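Local atomic coordinates of hemoglobin-like protein (Methylacidiphilum infernorum, PDB entry 4NK1), a protein that binds heme b and, as a group II truncated hemoglobin, probably binds and carries oxygen. Residues P45-P50 with S166-N171; I136-Y141 with Q160-F165. One frame throughout, in Å; residues are numbered along the deposited sequence.

Interaction 1. Residues P45-P50 with S166-N171. With HEM (protoporphyrin IX containing Fe), chain E.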
loop_
_atom_site.group_PDB
_atom_site.type_symbol
_atom_site.label_atom_id
_atom_site.label_comp_id
_atom_site.label_asym_id
_atom_site.label_seq_id
_atom_site.Cartn_x
_atom_site.Cartn_y
_atom_site.Cartn_z
ATOM N N PRO B 45 -5.351 -8.366 -10.763
ATOM C CA PRO B 45 -5.976 -9.096 -11.876
ATOM C C PRO B 45 -5.026 -10.122 -12.469
ATOM O O PRO B 45 -3.804 -10.001 -12.285
ATOM C CB PRO B 45 -6.229 -8.000 -12.925
ATOM C CG PRO B 45 -6.199 -6.720 -12.180
ATOM C CD PRO B 45 -5.221 -6.927 -11.056
ATOM N N GLU B 46 -5.560 -11.128 -13.161
ATOM C CA GLU B 46 -4.675 -12.077 -13.824
ATOM C C GLU B 46 -3.871 -11.344 -14.892
ATOM O O GLU B 46 -4.378 -10.427 -15.543
ATOM C CB GLU B 46 -5.440 -13.258 -14.427
ATOM C CG GLU B 46 -6.377 -12.915 -15.569
ATOM C CD GLU B 46 -6.816 -14.162 -16.350
ATOM O OE1 GLU B 46 -7.230 -14.020 -17.525
ATOM O OE2 GLU B 46 -6.752 -15.282 -15.787
ATOM N N VAL B 47 -2.601 -11.698 -15.028
ATOM C CA VAL B 47 -1.807 -11.111 -16.085
ATOM C C VAL B 47 -1.372 -12.159 -17.114
ATOM O O VAL B 47 -0.837 -13.219 -16.759
ATOM C CB VAL B 47 -0.634 -10.231 -15.554
ATOM C CG1 VAL B 47 -0.652 -10.125 -14.032
ATOM C CG2 VAL B 47 0.707 -10.704 -16.068
ATOM N N LYS B 48 -1.671 -11.873 -18.381
ATOM C CA LYS B 48 -1.187 -12.692 -19.489
ATOM C C LYS B 48 0.141 -12.154 -19.971
ATOM O O LYS B 48 0.215 -11.040 -20.509
ATOM C CB LYS B 48 -2.159 -12.654 -20.667
ATOM C CG LYS B 48 -3.547 -13.190 -20.398
ATOM C CD LYS B 48 -4.107 -13.751 -21.701
ATOM C CE LYS B 48 -5.624 -13.877 -21.685
ATOM N NZ LYS B 48 -6.125 -14.486 -22.957
ATOM N N PHE B 49 1.200 -12.926 -19.778
ATOM C CA PHE B 49 2.468 -12.576 -20.381
ATOM C C PHE B 49 2.353 -12.775 -21.890
ATOM O O PHE B 49 1.601 -13.643 -22.342
ATOM C CB PHE B 49 3.581 -13.421 -19.774
ATOM C CG PHE B 49 4.088 -12.882 -18.469
ATOM C CD1 PHE B 49 3.268 -12.852 -17.348
ATOM C CD2 PHE B 49 5.384 -12.393 -18.363
ATOM C CE1 PHE B 49 3.734 -12.347 -16.132
ATOM C CE2 PHE B 49 5.855 -11.888 -17.159
ATOM C CZ PHE B 49 5.029 -11.866 -16.043
ATOM N N PRO B 50 3.080 -11.957 -22.675
ATOM C CA PRO B 50 2.972 -11.998 -24.143
ATOM C C PRO B 50 3.467 -13.337 -24.698
ATOM O O PRO B 50 4.384 -13.925 -24.122
ATOM C CB PRO B 50 3.925 -10.877 -24.600
ATOM C CG PRO B 50 4.197 -10.039 -23.362
ATOM C CD PRO B 50 4.110 -11.003 -22.220
ATOM N N SER B 166 1.519 -4.093 -14.156
ATOM C CA SER B 166 1.903 -2.886 -13.427
ATOM C C SER B 166 1.101 -2.662 -12.147
ATOM O O SER B 166 1.558 -1.959 -11.255
ATOM C CB SER B 166 1.788 -1.660 -14.318
ATOM O OG SER B 166 0.464 -1.496 -14.795
ATOM N N ILE B 167 -0.091 -3.242 -12.066
ATOM C CA ILE B 167 -0.941 -3.092 -10.885
ATOM C C ILE B 167 -0.253 -3.730 -9.686
ATOM O O ILE B 167 -0.431 -3.306 -8.542
ATOM C CB ILE B 167 -2.322 -3.749 -11.110
ATOM C CG1 ILE B 167 -3.114 -2.972 -12.163
ATOM C CG2 ILE B 167 -3.128 -3.826 -9.815
ATOM C CD1 ILE B 167 -4.195 -3.791 -12.848
ATOM N N ARG B 168 0.563 -4.740 -9.958
ATOM C CA ARG B 168 1.223 -5.472 -8.899
ATOM C C ARG B 168 2.431 -4.769 -8.303
ATOM O O ARG B 168 2.977 -5.216 -7.287
ATOM C CB ARG B 168 1.592 -6.864 -9.403
ATOM C CG ARG B 168 0.349 -7.699 -9.680
ATOM C CD ARG B 168 0.692 -9.114 -10.017
ATOM N NE ARG B 168 -0.489 -9.842 -10.464
ATOM C CZ ARG B 168 -0.700 -11.130 -10.221
ATOM N NH1 ARG B 168 0.195 -11.823 -9.531
ATOM N NH2 ARG B 168 -1.803 -11.714 -10.670
ATOM N N MET B 169 2.836 -3.660 -8.906
ATOM C CA MET B 169 3.983 -2.925 -8.406
ATOM C C MET B 169 3.540 -1.850 -7.413
ATOM O O MET B 169 4.363 -1.308 -6.683
ATOM C CB MET B 169 4.769 -2.301 -9.568
ATOM C CG MET B 169 5.087 -3.282 -10.698
ATOM S SD MET B 169 5.950 -4.775 -10.148
ATOM C CE MET B 169 5.262 -5.948 -11.319
ATOM N N ILE B 170 2.238 -1.557 -7.375
ATOM C CA ILE B 170 1.700 -0.506 -6.508
ATOM C C ILE B 170 1.899 -0.877 -5.040
ATOM O O ILE B 170 1.389 -1.904 -4.566
ATOM C CB ILE B 170 0.185 -0.271 -6.743
ATOM C CG1 ILE B 170 -0.072 0.326 -8.125
ATOM C CG2 ILE B 170 -0.378 0.665 -5.693
ATOM C CD1 ILE B 170 -1.533 0.241 -8.534
ATOM N N ASN B 171 2.632 -0.040 -4.316
ATOM C CA ASN B 171 2.938 -0.335 -2.918
ATOM C C ASN B 171 2.493 0.781 -1.961
ATOM O O ASN B 171 2.629 0.653 -0.741
ATOM C CB ASN B 171 4.427 -0.703 -2.745
ATOM C CG ASN B 171 5.379 0.385 -3.271
ATOM O OD1 ASN B 171 5.115 1.582 -3.127
ATOM N ND2 ASN B 171 6.496 -0.037 -3.873
HETATM C CHA HEM E . 13.245 -1.009 -11.975
HETATM C CHB HEM E . 9.782 2.377 -11.539
HETATM C CHC HEM E . 6.501 -0.822 -13.128
HETATM C CHD HEM E . 10.159 -3.558 -14.811
HETATM C C1A HEM E . 12.618 0.175 -11.622
HETATM C C2A HEM E . 13.166 1.322 -10.891
HETATM C C3A HEM E . 12.191 2.240 -10.786
HETATM C C4A HEM E . 10.997 1.730 -11.438
HETATM C CMA HEM E . 12.319 3.613 -10.079
HETATM C CAA HEM E . 14.582 1.549 -10.289
HETATM C CBA HEM E . 15.396 0.289 -9.990
HETATM C CGA HEM E . 15.420 -0.031 -8.513
HETATM O O1A HEM E . 14.324 -0.096 -7.896
HETATM O O2A HEM E . 16.530 -0.249 -7.949
HETATM C C1B HEM E . 8.569 1.805 -11.851
HETATM C C2B HEM E . 7.250 2.396 -11.683
HETATM C C3B HEM E . 6.347 1.508 -12.110
HETATM C C4B HEM E . 7.053 0.328 -12.594
HETATM C CMB HEM E . 6.898 3.782 -11.088
HETATM C CAB HEM E . 4.816 1.751 -12.091
HETATM C CBB HEM E . 3.942 0.728 -12.063
HETATM C C1C HEM E . 7.195 -1.824 -13.771
HETATM C C2C HEM E . 6.634 -2.925 -14.535
HETATM C C3C HEM E . 7.639 -3.657 -15.011
HETATM C C4C HEM E . 8.892 -3.081 -14.553
HETATM C CMC HEM E . 5.150 -3.225 -14.828
HETATM C CAC HEM E . 7.425 -4.915 -15.874
HETATM C CBC HEM E . 8.188 -5.102 -16.954
HETATM C C1D HEM E . 11.326 -3.198 -14.169
HETATM C C2D HEM E . 12.597 -3.884 -14.258
HETATM C C3D HEM E . 13.561 -3.087 -13.374
HETATM C C4D HEM E . 12.783 -1.991 -12.833
HETATM C CMD HEM E . 12.946 -5.151 -15.069
HETATM C CAD HEM E . 15.049 -3.425 -13.132
HETATM C CBD HEM E . 15.114 -4.586 -12.144
HETATM C CGD HEM E . 16.536 -5.060 -11.946
HETATM O O1D HEM E . 17.458 -4.222 -11.768
HETATM O O2D HEM E . 16.749 -6.300 -11.949
HETATM N NA HEM E . 11.302 0.476 -11.930
HETATM N NB HEM E . 8.404 0.548 -12.408
HETATM N NC HEM E . 8.575 -1.962 -13.800
HETATM N ND HEM E . 11.492 -2.103 -13.327
HETATM FE FE HEM E . 9.988 -0.793 -12.878
HETATM O O HOH W 1 -2.194 -7.898 -11.737
#
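Arg168, in the chain running on from residues 160-165, reaches out to the backbone of Pro45. Its chain is extended from CG to NE, with CG anti to the carbonyl carbon (chi1 -67°), which brings the guanidinium edge-on to the Pro45 carbonyl. NH2 gives a nearly straight bond to Pro45 O, 3.1 Å long and within the guanidinium plane, although the donor stands above the carbonyl plane, and also bonds to Glu37 O of the second subunit. A water on that edge accepts from Arg168 NE at 2.9 Å and donates to Pro45 O. Val47 comes from the opposite direction, its CG1 3.6 Å from Arg168 NE. Beside this, the Pro45 ring and Ile167 cross at about a right angle, with CG of Pro45 3.6 Å from CD1 of Ile167. A leucine in place of Arg168 would probably leave Pro45 O without its charged donor, and the water and Glu37 O without theirs. The same segment brings Met169 CG to 3.7 Å from heme CHC. Strand 47-48 leans on Trp161 and Ser164 of helix 155-165, while Val47 and Lys48 pair antiparallel with a strand of the second subunit, so the sheet continues across the interface.

Interaction 2. Residues I136-Y141 with Q160-F165. With HEM (protoporphyrin IX containing Fe), chain E; PO4 (phosphate ion), chain F.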
loop_
_atom_site.group_PDB
_atom_site.type_symbol
_atom_site.label_atom_id
_atom_site.label_comp_id
_atom_site.label_asym_id
_atom_site.label_seq_id
_atom_site.Cartn_x
_atom_site.Cartn_y
_atom_site.Cartn_z
ATOM N N ILE B 136 1.048 7.141 -14.798
ATOM C CA ILE B 136 2.022 7.911 -15.554
ATOM C C ILE B 136 3.014 7.002 -16.284
ATOM O O ILE B 136 3.404 7.267 -17.435
ATOM C CB ILE B 136 2.742 8.928 -14.649
ATOM C CG1 ILE B 136 1.727 9.939 -14.099
ATOM C CG2 ILE B 136 3.816 9.682 -15.424
ATOM C CD1 ILE B 136 2.306 10.866 -13.055
ATOM N N TRP B 137 3.416 5.929 -15.615
ATOM C CA TRP B 137 4.310 4.928 -16.190
ATOM C C TRP B 137 3.667 4.326 -17.444
ATOM O O TRP B 137 4.308 4.196 -18.490
ATOM C CB TRP B 137 4.535 3.835 -15.139
ATOM C CG TRP B 137 5.620 2.845 -15.448
ATOM C CD1 TRP B 137 6.941 2.949 -15.121
ATOM C CD2 TRP B 137 5.466 1.577 -16.107
ATOM N NE1 TRP B 137 7.622 1.823 -15.541
ATOM C CE2 TRP B 137 6.738 0.968 -16.144
ATOM C CE3 TRP B 137 4.373 0.899 -16.658
ATOM C CZ2 TRP B 137 6.951 -0.292 -16.731
ATOM C CZ3 TRP B 137 4.579 -0.350 -17.234
ATOM C CH2 TRP B 137 5.863 -0.935 -17.264
ATOM N N LEU B 138 2.388 3.977 -17.322
ATOM C CA LEU B 138 1.608 3.453 -18.427
ATOM C C LEU B 138 1.546 4.472 -19.562
ATOM O O LEU B 138 1.773 4.135 -20.728
ATOM C CB LEU B 138 0.197 3.112 -17.938
ATOM C CG LEU B 138 -0.310 1.669 -18.046
ATOM C CD1 LEU B 138 0.817 0.629 -18.077
ATOM C CD2 LEU B 138 -1.299 1.367 -16.910
ATOM N N ALA B 139 1.238 5.721 -19.225
ATOM C CA ALA B 139 1.162 6.775 -20.235
ATOM C C ALA B 139 2.480 6.867 -21.021
ATOM O O ALA B 139 2.480 7.018 -22.249
ATOM C CB ALA B 139 0.822 8.108 -19.579
ATOM N N CYS B 140 3.598 6.753 -20.308
ATOM C CA CYS B 140 4.911 6.818 -20.930
ATOM C C CYS B 140 5.116 5.681 -21.925
ATOM O O CYS B 140 5.666 5.892 -23.011
ATOM C CB CYS B 140 6.006 6.798 -19.866
ATOM S SG CYS B 140 6.161 8.350 -18.954
ATOM N N TYR B 141 4.663 4.485 -21.552
ATOM C CA TYR B 141 4.736 3.327 -22.433
ATOM C C TYR B 141 3.828 3.473 -23.645
ATOM O O TYR B 141 4.213 3.106 -24.750
ATOM C CB TYR B 141 4.391 2.047 -21.677
ATOM C CG TYR B 141 5.566 1.109 -21.604
ATOM C CD1 TYR B 141 5.946 0.516 -20.407
ATOM C CD2 TYR B 141 6.310 0.834 -22.733
ATOM C CE1 TYR B 141 7.045 -0.335 -20.353
ATOM C CE2 TYR B 141 7.400 -0.016 -22.689
ATOM C CZ TYR B 141 7.760 -0.594 -21.499
ATOM O OH TYR B 141 8.845 -1.435 -21.468
ATOM N N GLN B 160 -1.798 -5.302 -22.888
ATOM C CA GLN B 160 -2.573 -5.969 -21.852
ATOM C C GLN B 160 -1.670 -6.583 -20.795
ATOM O O GLN B 160 -2.064 -6.689 -19.634
ATOM C CB GLN B 160 -3.499 -7.023 -22.445
ATOM C CG GLN B 160 -2.837 -8.346 -22.740
ATOM C CD GLN B 160 -3.746 -9.232 -23.549
ATOM O OE1 GLN B 160 -4.894 -8.864 -23.831
ATOM N NE2 GLN B 160 -3.250 -10.407 -23.929
ATOM N N TRP B 161 -0.457 -6.960 -21.192
ATOM C CA TRP B 161 0.528 -7.461 -20.248
ATOM C C TRP B 161 0.943 -6.356 -19.283
ATOM O O TRP B 161 0.734 -6.478 -18.068
ATOM C CB TRP B 161 1.745 -8.017 -20.985
ATOM C CG TRP B 161 2.897 -8.362 -20.083
ATOM C CD1 TRP B 161 2.852 -9.125 -18.955
ATOM C CD2 TRP B 161 4.270 -7.974 -20.254
ATOM N NE1 TRP B 161 4.108 -9.232 -18.404
ATOM C CE2 TRP B 161 4.994 -8.533 -19.176
ATOM C CE3 TRP B 161 4.947 -7.207 -21.207
ATOM C CZ2 TRP B 161 6.377 -8.349 -19.031
ATOM C CZ3 TRP B 161 6.326 -7.024 -21.062
ATOM C CH2 TRP B 161 7.023 -7.590 -19.975
ATOM N N ILE B 162 1.521 -5.271 -19.799
ATOM C CA ILE B 162 1.987 -4.235 -18.875
ATOM C C ILE B 162 0.856 -3.576 -18.076
ATOM O O ILE B 162 1.057 -3.200 -16.922
ATOM C CB ILE B 162 2.886 -3.160 -19.537
ATOM C CG1 ILE B 162 2.111 -2.358 -20.585
ATOM C CG2 ILE B 162 4.154 -3.795 -20.104
ATOM C CD1 ILE B 162 2.932 -1.233 -21.218
ATOM N N GLU B 163 -0.323 -3.448 -18.676
ATOM C CA GLU B 163 -1.446 -2.779 -18.015
ATOM C C GLU B 163 -1.805 -3.506 -16.741
ATOM O O GLU B 163 -2.006 -2.882 -15.699
ATOM C CB GLU B 163 -2.665 -2.750 -18.938
ATOM C CG GLU B 163 -3.841 -1.940 -18.426
ATOM C CD GLU B 163 -4.757 -2.733 -17.499
ATOM O OE1 GLU B 163 -4.736 -3.984 -17.550
ATOM O OE2 GLU B 163 -5.509 -2.101 -16.725
ATOM N N SER B 164 -1.884 -4.833 -16.837
ATOM C CA SER B 164 -2.286 -5.663 -15.713
ATOM C C SER B 164 -1.115 -5.924 -14.763
ATOM O O SER B 164 -1.264 -5.826 -13.548
ATOM C CB SER B 164 -2.867 -6.985 -16.226
ATOM O OG SER B 164 -3.223 -7.830 -15.145
ATOM N N PHE B 165 0.054 -6.233 -15.318
ATOM C CA PHE B 165 1.232 -6.499 -14.494
ATOM C C PHE B 165 1.627 -5.306 -13.615
ATOM O O PHE B 165 2.035 -5.490 -12.470
ATOM C CB PHE B 165 2.418 -6.894 -15.378
ATOM C CG PHE B 165 3.510 -7.606 -14.643
ATOM C CD1 PHE B 165 3.237 -8.305 -13.474
ATOM C CD2 PHE B 165 4.813 -7.576 -15.112
ATOM C CE1 PHE B 165 4.250 -8.972 -12.785
ATOM C CE2 PHE B 165 5.832 -8.233 -14.428
ATOM C CZ PHE B 165 5.546 -8.937 -13.260
HETATM C CHA HEM E . 13.245 -1.009 -11.975
HETATM C CHB HEM E . 9.782 2.377 -11.539
HETATM C CHC HEM E . 6.501 -0.822 -13.128
HETATM C CHD HEM E . 10.159 -3.558 -14.811
HETATM C C1A HEM E . 12.618 0.175 -11.622
HETATM C C2A HEM E . 13.166 1.322 -10.891
HETATM C C3A HEM E . 12.191 2.240 -10.786
HETATM C C4A HEM E . 10.997 1.730 -11.438
HETATM C CMA HEM E . 12.319 3.613 -10.079
HETATM C CAA HEM E . 14.582 1.549 -10.289
HETATM C CBA HEM E . 15.396 0.289 -9.990
HETATM C CGA HEM E . 15.420 -0.031 -8.513
HETATM O O1A HEM E . 14.324 -0.096 -7.896
HETATM O O2A HEM E . 16.530 -0.249 -7.949
HETATM C C1B HEM E . 8.569 1.805 -11.851
HETATM C C2B HEM E . 7.250 2.396 -11.683
HETATM C C3B HEM E . 6.347 1.508 -12.110
HETATM C C4B HEM E . 7.053 0.328 -12.594
HETATM C CMB HEM E . 6.898 3.782 -11.088
HETATM C CAB HEM E . 4.816 1.751 -12.091
HETATM C CBB HEM E . 3.942 0.728 -12.063
HETATM C C1C HEM E . 7.195 -1.824 -13.771
HETATM C C2C HEM E . 6.634 -2.925 -14.535
HETATM C C3C HEM E . 7.639 -3.657 -15.011
HETATM C C4C HEM E . 8.892 -3.081 -14.553
HETATM C CMC HEM E . 5.150 -3.225 -14.828
HETATM C CAC HEM E . 7.425 -4.915 -15.874
HETATM C CBC HEM E . 8.188 -5.102 -16.954
HETATM C C1D HEM E . 11.326 -3.198 -14.169
HETATM C C2D HEM E . 12.597 -3.884 -14.258
HETATM C C3D HEM E . 13.561 -3.087 -13.374
HETATM C C4D HEM E . 12.783 -1.991 -12.833
HETATM C CMD HEM E . 12.946 -5.151 -15.069
HETATM C CAD HEM E . 15.049 -3.425 -13.132
HETATM C CBD HEM E . 15.114 -4.586 -12.144
HETATM C CGD HEM E . 16.536 -5.060 -11.946
HETATM O O1D HEM E . 17.458 -4.222 -11.768
HETATM O O2D HEM E . 16.749 -6.300 -11.949
HETATM N NA HEM E . 11.302 0.476 -11.930
HETATM N NB HEM E . 8.404 0.548 -12.408
HETATM N NC HEM E . 8.575 -1.962 -13.800
HETATM N ND HEM E . 11.492 -2.103 -13.327
HETATM FE FE HEM E . 9.988 -0.793 -12.878
HETATM P P PO4 F . 11.022 0.466 -15.783
HETATM O O1 PO4 F . 11.982 1.554 -15.445
HETATM O O2 PO4 F . 10.065 0.273 -14.647
HETATM O O3 PO4 F . 10.296 0.814 -17.043
HETATM O O4 PO4 F . 11.802 -0.783 -16.012
#
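Trp137 lays one face of its indole over the heme, overlapping pyrrole rings B and C and the CHC bridge between them, with CZ2 only 3.3 Å from heme C1C. This is the distal side of the pocket in a truncated globin fold: the proximal iron ligand is His124, and a phosphate, probably from the crystallisation liquor, takes the sixth position through O2, 2.1 Å from the iron. CG of Trp137 is anti to the backbone N (chi1 -169°), a setting that carries the indole from helix 131-147 across the porphyrin and turns its N-H to the bound ion. NE1 donates to phosphate O2 at 3.0 Å, in a bent bond, and only weakly to O3. The phosphate is also hydrogen-bonded to Ser97 OG.

Against the opposite face of the indole the Tyr141 ring turns its edge, CD1 standing 3.4 Å above the indole plane and offset toward the rim; His70 stacks on Tyr141 in turn. The indole therefore has the porphyrin flat against one face and a tyrosine edge against the other. At its own edge, CZ3 meets CB of Ile162, the residue that carries most of the contact from 160-165. The two helix segments run almost antiparallel, at 169°, with axes 10.6 Å apart, and the meeting is apolar, without a hydrogen bond across it. Leu138 rests CD1 against the backbone of Ile162 and Glu163, whose carboxylate turns to a salt bridge with Arg181. Ile162 itself sends CG1 between its backbone N and carbonyl carbon (chi1 64°) and on toward helix 131-147, where its terminal methyl CD1 lies obliquely against the Tyr141 ring, 3.5 Å from CG.

Overall arrangement
The two contacts lie about 9 Å apart, centre to centre, and share one run of chain: residues 160-165 belong to helix 155-165, and 166-171 follow them directly. In sequence, 45-50 comes first, then 136-141, 160-165 and 166-171, so interaction 2 falls wholly between the partners of interaction 1. Helix 155-165 therefore faces helix 131-147 on one side and carries strand 47-48 on another, where Glu46 O meets Ser164 OG at 2.9 Å, probably as a hydrogen bond, and Phe49 packs on Trp161. Both touch the heme: interaction 2 lies on the distal, phosphate-bearing side, while Met169 of interaction 1 reaches it from the opposite face and strand 47-48 leads out to the second subunit.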